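Local atomic coordinates of periplasmic binding protein (Veillonella parvula, PDB entry 4MO9), a protein that probably serves as the solute-binding component of an ABC-type uptake system, capturing a ligand, possibly an iron chelate, in the cleft between its two lobes. Residues 87-92 with 355-360. Numbering follows the deposited sequence.
Sequences AEMPEL and FLPFSY
At the C-terminal end of helix 79-88, the carboxylate of E88 grips S359, in the loop that leads from helix 344-355 to strand 365-367. E88 OE1 accepts the backbone N-H of S359 (N to OE1 2.7 Å, N-H...O angle 161°) through its syn lone pair, while its other oxygen, OE2, takes the hydroxyl of the same residue in a very short bond (OG to OE2 2.5 Å). With chi1 of S359 at 63°, OG is turned to the same carboxylate that its own N-H meets, one donor to each oxygen; this pair of bonds holds the group against rotation about CG-CD. The carbonyl O of S359 is in turn hydrogen-bonded to NE2 of H84, one turn earlier in the same helix.

Beyond these two hydrogen bonds to E88 the contact turns apolar. M89, a selenomethionine just past the helix, has its CG anti to the backbone N (chi1 -176°) and bends at its end, setting CE 3.5 Å from P357 CB. Its SE lies 4.1 Å from F358 CE1, an oblique Met-aromatic contact at 5.1 Å from SE to the ring centroid. L92 CD1 meets the same ring atom, CE1, at 4.0 Å. One face of the F358 ring is covered by P357, whose CG stands 3.8 Å above the plane, over its centre. F85 stacks with this aromatic ring, and F52 and S56 of helix 52-59 also touch it. Together, the paired hydrogen bonds to E88 and the aromatic cluster tie the C-terminal chain segment back onto the N-terminal lobe, in a two-lobed, helix-bridged fold consistent with TroA-like periplasmic binding proteins.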
# COMPACT_ATOMS: atom_id res chain seq x y z
N ALA A 87 11.02 2.22 17.40
CA ALA A 87 12.24 2.89 17.83
C ALA A 87 11.95 4.36 18.11
O ALA A 87 12.45 4.93 19.08
CB ALA A 87 13.32 2.76 16.77
N GLU A 88 11.13 4.97 17.26
CA GLU A 88 10.84 6.40 17.37
C GLU A 88 9.61 6.69 18.22
O GLU A 88 9.45 7.79 18.74
CB GLU A 88 10.72 7.02 15.97
CG GLU A 88 11.92 6.69 15.07
CD GLU A 88 11.98 7.52 13.80
OE1 GLU A 88 10.94 8.11 13.41
OE2 GLU A 88 13.07 7.57 13.18
N MSE A 89 8.75 5.68 18.37
CA MSE A 89 7.52 5.81 19.16
C MSE A 89 7.32 4.54 19.99
O MSE A 89 6.45 3.73 19.68
CB MSE A 89 6.33 6.03 18.22
CG MSE A 89 5.01 6.29 18.92
SE MSE A 89 3.64 6.76 17.63
CE MSE A 89 4.23 8.61 17.35
N PRO A 90 8.14 4.34 21.03
CA PRO A 90 8.15 3.07 21.78
C PRO A 90 6.81 2.71 22.42
O PRO A 90 6.58 1.54 22.72
CB PRO A 90 9.22 3.29 22.86
CG PRO A 90 9.43 4.79 22.91
CD PRO A 90 9.16 5.28 21.52
N GLU A 91 5.94 3.69 22.62
CA GLU A 91 4.65 3.42 23.24
C GLU A 91 3.78 2.50 22.38
O GLU A 91 2.82 1.92 22.88
CB GLU A 91 3.90 4.73 23.50
CG GLU A 91 4.55 5.63 24.53
CD GLU A 91 3.88 6.98 24.60
OE1 GLU A 91 4.03 7.77 23.64
OE2 GLU A 91 3.19 7.25 25.61
N LEU A 92 4.12 2.39 21.10
CA LEU A 92 3.35 1.53 20.20
C LEU A 92 3.43 0.07 20.63
O LEU A 92 2.47 -0.69 20.47
CB LEU A 92 3.85 1.68 18.76
CG LEU A 92 3.51 2.96 18.00
CD1 LEU A 92 4.12 2.91 16.59
CD2 LEU A 92 2.00 3.17 17.91
N PHE A 355 3.22 14.82 7.49
CA PHE A 355 2.14 14.22 8.28
C PHE A 355 2.55 13.16 9.31
O PHE A 355 1.94 13.05 10.37
CB PHE A 355 1.10 13.59 7.36
CG PHE A 355 0.52 14.55 6.36
CD1 PHE A 355 -0.16 15.68 6.79
CD2 PHE A 355 0.64 14.30 5.00
CE1 PHE A 355 -0.70 16.57 5.87
CE2 PHE A 355 0.09 15.19 4.07
CZ PHE A 355 -0.58 16.32 4.51
N LEU A 356 3.58 12.37 8.99
CA LEU A 356 3.91 11.21 9.82
C LEU A 356 4.87 11.54 10.97
O LEU A 356 5.78 12.36 10.83
CB LEU A 356 4.44 10.05 8.96
CG LEU A 356 3.40 9.41 8.04
CD1 LEU A 356 4.01 8.35 7.12
CD2 LEU A 356 2.27 8.80 8.86
N PRO A 357 4.65 10.90 12.12
CA PRO A 357 5.53 11.06 13.28
C PRO A 357 6.78 10.18 13.17
O PRO A 357 7.56 10.11 14.13
CB PRO A 357 4.67 10.58 14.44
CG PRO A 357 3.78 9.54 13.83
CD PRO A 357 3.51 10.00 12.41
N PHE A 358 6.97 9.51 12.04
CA PHE A 358 8.13 8.64 11.84
C PHE A 358 9.06 9.28 10.80
O PHE A 358 8.58 9.87 9.83
CB PHE A 358 7.67 7.26 11.36
CG PHE A 358 6.51 6.69 12.14
CD1 PHE A 358 6.67 6.34 13.48
CD2 PHE A 358 5.28 6.49 11.54
CE1 PHE A 358 5.60 5.82 14.21
CE2 PHE A 358 4.21 5.98 12.26
CZ PHE A 358 4.37 5.64 13.60
N SER A 359 10.37 9.17 11.00
CA SER A 359 11.31 9.80 10.07
C SER A 359 11.37 9.04 8.75
O SER A 359 11.31 7.80 8.71
CB SER A 359 12.71 9.87 10.68
OG SER A 359 13.22 8.58 10.93
N TYR A 360 11.49 9.78 7.65
CA TYR A 360 11.65 9.15 6.35
C TYR A 360 13.09 8.65 6.17
O TYR A 360 14.03 9.34 6.55
CB TYR A 360 11.31 10.14 5.24
CG TYR A 360 11.51 9.55 3.86
CD1 TYR A 360 10.62 8.61 3.35
CD2 TYR A 360 12.58 9.94 3.07
CE1 TYR A 360 10.80 8.06 2.09
CE2 TYR A 360 12.77 9.41 1.81
CZ TYR A 360 11.87 8.47 1.32
OH TYR A 360 12.06 7.93 0.07